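Long-range contact in diacylglycerol O-acyltransferase (PDB 6CHJ), which probably transfers the acyl group of an acyl-CoA to a diacylglycerol or, as a wax ester synthase, to a long-chain alcohol: residues B[240-254]-B[436-450]. Residues are numbered along the deposited sequence; the frame is centred on the assembly and turned at random.
Sequences RFAAQSWCLKRIRAV and QRMLDYLEQGLAELE
Arg-250 lies between two glutamates of helix 437-450 and grips both. Its NE and NH2 take Glu-450 side-on, NE to OE2 at 2.8 Å, while NH1 and NH2 take Glu-443 end-on, NH1 to OE1 at 2.7 Å, so NH2 serves both carboxylates. The Glu-450 and Glu-443 carboxylate planes are turned 32° and 41° from the guanidinium plane, which has CD2 of Leu-446 centred over one face. With CG anti to the backbone N (chi1 173°) and the chain extended to NE, the group spans to the neighbouring helix. A leucine in its place would probably leave both glutamates without their shared countercharge and Glu-443 freer to turn. The Glu-443 carboxylate lies nearly coplanar with the Trp-246 indole, whose NE1 makes a weak hydrogen bond to Glu-443 OE1 (2.6 Å), the oxygen that also takes Arg-250 NH1; CH2 meets CD1 of Leu-442 at 3.5 Å. Leu-439 packs on Ala-242, and beyond it NH1 of Arg-240 reaches an in-plane lone pair of Gln-436 OE1 (2.8 Å). The last helix, in the WS/DGAT C-terminal family region, runs obliquely along catalytic-region strand 239-247, outermost within this chain in a mixed sheet, and reaches helix 248-258; strand 420-428 pairs with that strand, and Leu-442 also touches helix 262-280.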
loop_
_atom_site.group_PDB
_atom_site.type_symbol
_atom_site.label_atom_id
_atom_site.label_comp_id
_atom_site.label_asym_id
_atom_site.label_seq_id
_atom_site.Cartn_x
_atom_site.Cartn_y
_atom_site.Cartn_z
ATOM N N ARG B 240 6.985 -3.054 10.667
ATOM C CA ARG B 240 8.280 -2.479 10.970
ATOM C C ARG B 240 9.325 -3.483 10.523
ATOM O O ARG B 240 9.279 -4.653 10.933
ATOM C CB ARG B 240 8.435 -2.159 12.461
ATOM C CG ARG B 240 8.985 -0.758 12.701
ATOM C CD ARG B 240 9.536 -0.574 14.106
ATOM N NE ARG B 240 10.015 0.785 14.334
ATOM C CZ ARG B 240 11.121 1.292 13.788
ATOM N NH1 ARG B 240 11.870 0.549 12.972
ATOM N NH2 ARG B 240 11.482 2.544 14.053
ATOM N N PHE B 241 10.236 -3.030 9.660
ATOM C CA PHE B 241 11.297 -3.856 9.108
ATOM C C PHE B 241 12.645 -3.421 9.667
ATOM O O PHE B 241 12.950 -2.229 9.736
ATOM C CB PHE B 241 11.333 -3.772 7.588
ATOM C CG PHE B 241 12.378 -4.645 6.962
ATOM C CD1 PHE B 241 12.429 -6.004 7.250
ATOM C CD2 PHE B 241 13.300 -4.118 6.081
ATOM C CE1 PHE B 241 13.384 -6.816 6.663
ATOM C CE2 PHE B 241 14.262 -4.930 5.497
ATOM C CZ PHE B 241 14.302 -6.271 5.783
ATOM N N ALA B 242 13.447 -4.401 10.075
ATOM C CA ALA B 242 14.769 -4.160 10.649
ATOM C C ALA B 242 15.704 -5.210 10.083
ATOM O O ALA B 242 15.451 -6.414 10.223
ATOM C CB ALA B 242 14.749 -4.223 12.181
ATOM N N ALA B 243 16.759 -4.757 9.426
ATOM C CA ALA B 243 17.718 -5.643 8.796
ATOM C C ALA B 243 19.118 -5.164 9.145
ATOM O O ALA B 243 19.326 -3.984 9.452
ATOM C CB ALA B 243 17.533 -5.702 7.269
ATOM N N GLN B 244 20.071 -6.099 9.110
ATOM C CA GLN B 244 21.466 -5.825 9.447
ATOM C C GLN B 244 22.317 -7.039 9.092
ATOM O O GLN B 244 21.819 -8.168 9.016
ATOM C CB GLN B 244 21.639 -5.468 10.931
ATOM C CG GLN B 244 23.070 -5.104 11.387
ATOM C CD GLN B 244 23.811 -4.161 10.431
ATOM O OE1 GLN B 244 24.255 -4.555 9.337
ATOM N NE2 GLN B 244 23.951 -2.902 10.849
ATOM N N SER B 245 23.601 -6.780 8.866
ATOM C CA SER B 245 24.600 -7.775 8.519
ATOM C C SER B 245 25.575 -7.946 9.674
ATOM O O SER B 245 25.886 -6.987 10.388
ATOM C CB SER B 245 25.381 -7.362 7.263
ATOM O OG SER B 245 24.607 -7.494 6.078
ATOM N N TRP B 246 26.063 -9.175 9.844
ATOM C CA TRP B 246 27.106 -9.486 10.816
ATOM C C TRP B 246 28.181 -10.326 10.141
ATOM O O TRP B 246 27.867 -11.235 9.363
ATOM C CB TRP B 246 26.547 -10.239 12.038
ATOM C CG TRP B 246 25.868 -9.360 13.067
ATOM C CD1 TRP B 246 26.426 -8.838 14.173
ATOM C CD2 TRP B 246 24.496 -8.933 13.071
ATOM N NE1 TRP B 246 25.494 -8.121 14.888
ATOM C CE2 TRP B 246 24.306 -8.147 14.220
ATOM C CE3 TRP B 246 23.417 -9.140 12.212
ATOM C CZ2 TRP B 246 23.085 -7.549 14.532
ATOM C CZ3 TRP B 246 22.198 -8.545 12.520
ATOM C CH2 TRP B 246 22.044 -7.756 13.668
ATOM N N CYS B 247 29.449 -10.044 10.455
ATOM C CA CYS B 247 30.535 -10.720 9.754
ATOM C C CYS B 247 30.615 -12.184 10.158
ATOM O O CYS B 247 30.597 -12.515 11.346
ATOM C CB CYS B 247 31.880 -10.052 10.019
ATOM S SG CYS B 247 33.220 -11.066 9.314
ATOM N N LEU B 248 30.748 -13.056 9.159
ATOM C CA LEU B 248 30.755 -14.498 9.394
ATOM C C LEU B 248 31.926 -14.932 10.283
ATOM O O LEU B 248 31.722 -15.628 11.287
ATOM C CB LEU B 248 30.799 -15.226 8.051
ATOM C CG LEU B 248 30.246 -16.635 7.931
ATOM C CD1 LEU B 248 29.091 -16.852 8.899
ATOM C CD2 LEU B 248 29.823 -16.891 6.486
ATOM N N LYS B 249 33.165 -14.549 9.936
ATOM C CA LYS B 249 34.300 -15.072 10.704
ATOM C C LYS B 249 34.286 -14.563 12.133
ATOM O O LYS B 249 34.759 -15.258 13.044
ATOM C CB LYS B 249 35.648 -14.756 10.029
ATOM C CG LYS B 249 36.878 -14.997 10.963
ATOM C CD LYS B 249 36.979 -16.466 11.507
ATOM C CE LYS B 249 37.807 -16.547 12.816
ATOM N NZ LYS B 249 37.708 -17.865 13.528
ATOM N N ARG B 250 33.717 -13.383 12.361
ATOM C CA ARG B 250 33.432 -12.997 13.738
ATOM C C ARG B 250 32.588 -14.061 14.430
ATOM O O ARG B 250 32.858 -14.438 15.575
ATOM C CB ARG B 250 32.728 -11.640 13.767
ATOM C CG ARG B 250 32.242 -11.237 15.125
ATOM C CD ARG B 250 31.730 -9.783 15.165
ATOM N NE ARG B 250 31.336 -9.457 16.537
ATOM C CZ ARG B 250 30.379 -8.607 16.884
ATOM N NH1 ARG B 250 29.682 -7.963 15.954
ATOM N NH2 ARG B 250 30.126 -8.401 18.176
ATOM N N ILE B 251 31.596 -14.602 13.723
ATOM C CA ILE B 251 30.706 -15.601 14.307
ATOM C C ILE B 251 31.383 -16.966 14.361
ATOM O O ILE B 251 31.164 -17.747 15.294
ATOM C CB ILE B 251 29.385 -15.640 13.505
ATOM C CG1 ILE B 251 28.493 -14.455 13.867
ATOM C CG2 ILE B 251 28.632 -16.945 13.688
ATOM C CD1 ILE B 251 27.227 -14.384 12.996
ATOM N N ARG B 252 32.205 -17.287 13.363
ATOM C CA ARG B 252 32.957 -18.537 13.416
ATOM C C ARG B 252 33.919 -18.559 14.605
ATOM O O ARG B 252 34.071 -19.592 15.266
ATOM C CB ARG B 252 33.708 -18.758 12.105
ATOM C CG ARG B 252 33.070 -19.811 11.224
ATOM C CD ARG B 252 33.903 -20.039 9.981
ATOM N NE ARG B 252 33.321 -19.448 8.774
ATOM C CZ ARG B 252 33.755 -18.323 8.212
ATOM N NH1 ARG B 252 34.764 -17.653 8.753
ATOM N NH2 ARG B 252 33.181 -17.864 7.109
ATOM N N ALA B 253 34.561 -17.424 14.905
ATOM C CA ALA B 253 35.407 -17.348 16.092
ATOM C C ALA B 253 34.644 -17.776 17.339
ATOM O O ALA B 253 35.187 -18.477 18.201
ATOM C CB ALA B 253 35.952 -15.931 16.261
ATOM N N VAL B 254 33.371 -17.391 17.442
ATOM C CA VAL B 254 32.594 -17.794 18.603
ATOM C C VAL B 254 32.270 -19.283 18.524
ATOM O O VAL B 254 32.193 -19.967 19.556
ATOM C CB VAL B 254 31.343 -16.902 18.717
ATOM C CG1 VAL B 254 30.381 -17.386 19.836
ATOM C CG2 VAL B 254 31.778 -15.456 18.944
ATOM N N GLN B 436 13.257 -2.025 15.861
ATOM C CA GLN B 436 14.610 -1.827 15.346
ATOM C C GLN B 436 15.652 -2.043 16.440
ATOM O O GLN B 436 16.805 -2.382 16.147
ATOM C CB GLN B 436 14.756 -0.424 14.726
ATOM C CG GLN B 436 14.987 -0.441 13.190
ATOM C CD GLN B 436 15.257 0.958 12.556
ATOM O OE1 GLN B 436 14.326 1.744 12.331
ATOM N NE2 GLN B 436 16.533 1.249 12.250
ATOM N N ARG B 437 15.268 -1.870 17.703
ATOM C CA ARG B 437 16.238 -2.047 18.772
ATOM C C ARG B 437 16.730 -3.483 18.857
ATOM O O ARG B 437 17.806 -3.728 19.420
ATOM C CB ARG B 437 15.633 -1.601 20.098
ATOM C CG ARG B 437 16.190 -0.295 20.582
ATOM C CD ARG B 437 15.404 0.227 21.747
ATOM N NE ARG B 437 14.685 1.437 21.369
ATOM C CZ ARG B 437 13.718 1.996 22.090
ATOM N NH1 ARG B 437 13.344 1.453 23.248
ATOM N NH2 ARG B 437 13.126 3.105 21.646
ATOM N N MET B 438 15.988 -4.435 18.280
ATOM C CA MET B 438 16.438 -5.823 18.277
ATOM C C MET B 438 17.726 -6.023 17.490
ATOM O O MET B 438 18.405 -7.036 17.699
ATOM C CB MET B 438 15.341 -6.738 17.731
ATOM C CG MET B 438 14.345 -7.137 18.802
ATOM S SD MET B 438 13.416 -8.583 18.327
ATOM C CE MET B 438 14.687 -9.811 18.502
ATOM N N LEU B 439 18.065 -5.103 16.584
ATOM C CA LEU B 439 19.370 -5.140 15.922
ATOM C C LEU B 439 20.502 -4.950 16.928
ATOM O O LEU B 439 21.513 -5.658 16.884
ATOM C CB LEU B 439 19.441 -4.062 14.838
ATOM C CG LEU B 439 18.458 -4.204 13.682
ATOM C CD1 LEU B 439 18.754 -3.171 12.589
ATOM C CD2 LEU B 439 18.517 -5.636 13.147
ATOM N N ASP B 440 20.358 -3.982 17.831
ATOM C CA ASP B 440 21.356 -3.815 18.877
ATOM C C ASP B 440 21.326 -4.985 19.844
ATOM O O ASP B 440 22.376 -5.385 20.354
ATOM C CB ASP B 440 21.125 -2.510 19.637
ATOM C CG ASP B 440 20.961 -1.324 18.719
ATOM O OD1 ASP B 440 21.889 -1.046 17.926
ATOM O OD2 ASP B 440 19.893 -0.678 18.786
ATOM N N TYR B 441 20.145 -5.572 20.067
ATOM C CA TYR B 441 20.045 -6.701 20.986
ATOM C C TYR B 441 20.673 -7.954 20.389
ATOM O O TYR B 441 21.279 -8.754 21.116
ATOM C CB TYR B 441 18.586 -6.951 21.366
ATOM C CG TYR B 441 17.892 -5.768 22.021
ATOM C CD1 TYR B 441 18.625 -4.712 22.562
ATOM C CD2 TYR B 441 16.496 -5.716 22.109
ATOM C CE1 TYR B 441 17.997 -3.636 23.166
ATOM C CE2 TYR B 441 15.859 -4.638 22.713
ATOM C CZ TYR B 441 16.622 -3.597 23.235
ATOM O OH TYR B 441 16.005 -2.519 23.826
ATOM N N LEU B 442 20.550 -8.148 19.073
ATOM C CA LEU B 442 21.287 -9.238 18.440
ATOM C C LEU B 442 22.784 -9.014 18.578
ATOM O O LEU B 442 23.540 -9.947 18.883
ATOM C CB LEU B 442 20.924 -9.374 16.962
ATOM C CG LEU B 442 19.532 -9.825 16.524
ATOM C CD1 LEU B 442 19.219 -9.306 15.096
ATOM C CD2 LEU B 442 19.375 -11.335 16.612
ATOM N N GLU B 443 23.227 -7.774 18.355
ATOM C CA GLU B 443 24.652 -7.487 18.363
ATOM C C GLU B 443 25.208 -7.632 19.773
ATOM O O GLU B 443 26.300 -8.172 19.968
ATOM C CB GLU B 443 24.896 -6.086 17.770
ATOM C CG GLU B 443 26.268 -5.462 18.058
ATOM C CD GLU B 443 27.440 -6.267 17.483
ATOM O OE1 GLU B 443 27.263 -6.950 16.449
ATOM O OE2 GLU B 443 28.546 -6.214 18.071
ATOM N N GLN B 444 24.430 -7.219 20.769
ATOM C CA GLN B 444 24.822 -7.395 22.155
ATOM C C GLN B 444 24.872 -8.885 22.529
ATOM O O GLN B 444 25.756 -9.315 23.289
ATOM C CB GLN B 444 23.848 -6.608 23.036
ATOM C CG GLN B 444 24.083 -6.702 24.543
ATOM C CD GLN B 444 22.824 -6.453 25.351
ATOM O OE1 GLN B 444 21.758 -6.173 24.789
ATOM N NE2 GLN B 444 22.932 -6.559 26.675
ATOM N N GLY B 445 23.945 -9.693 21.986
ATOM C CA GLY B 445 23.979 -11.127 22.241
ATOM C C GLY B 445 25.256 -11.779 21.739
ATOM O O GLY B 445 25.821 -12.657 22.399
ATOM N N LEU B 446 25.752 -11.332 20.581
ATOM C CA LEU B 446 26.998 -11.884 20.064
ATOM C C LEU B 446 28.210 -11.363 20.853
ATOM O O LEU B 446 29.159 -12.110 21.119
ATOM C CB LEU B 446 27.111 -11.556 18.580
ATOM C CG LEU B 446 28.332 -12.055 17.810
ATOM C CD1 LEU B 446 28.335 -13.567 17.781
ATOM C CD2 LEU B 446 28.320 -11.494 16.400
ATOM N N ALA B 447 28.191 -10.086 21.244
ATOM C CA ALA B 447 29.311 -9.536 21.994
ATOM C C ALA B 447 29.404 -10.146 23.393
ATOM O O ALA B 447 30.507 -10.288 23.929
ATOM C CB ALA B 447 29.189 -8.011 22.056
ATOM N N GLU B 448 28.269 -10.506 23.997
ATOM C CA GLU B 448 28.288 -11.130 25.319
ATOM C C GLU B 448 28.990 -12.480 25.265
ATOM O O GLU B 448 29.796 -12.810 26.144
ATOM C CB GLU B 448 26.865 -11.303 25.846
ATOM C CG GLU B 448 26.300 -10.107 26.589
ATOM C CD GLU B 448 25.135 -10.492 27.476
ATOM O OE1 GLU B 448 24.923 -11.711 27.649
ATOM O OE2 GLU B 448 24.443 -9.594 28.009
ATOM N N LEU B 449 28.671 -13.286 24.248
ATOM C CA LEU B 449 29.427 -14.511 24.006
ATOM C C LEU B 449 30.901 -14.205 23.764
ATOM O O LEU B 449 31.779 -14.945 24.219
ATOM C CB LEU B 449 28.840 -15.274 22.815
ATOM C CG LEU B 449 27.475 -15.935 22.991
ATOM C CD1 LEU B 449 26.986 -16.564 21.659
ATOM C CD2 LEU B 449 27.565 -16.968 24.088
ATOM N N GLU B 450 31.199 -13.118 23.049
ATOM C CA GLU B 450 32.602 -12.828 22.768
ATOM C C GLU B 450 33.362 -12.439 24.036
ATOM O O GLU B 450 34.485 -12.901 24.254
ATOM C CB GLU B 450 32.713 -11.736 21.726
ATOM C CG GLU B 450 32.599 -12.196 20.293
ATOM C CD GLU B 450 32.432 -10.987 19.414
ATOM O OE1 GLU B 450 31.807 -10.022 19.913
ATOM O OE2 GLU B 450 32.946 -10.973 18.274
#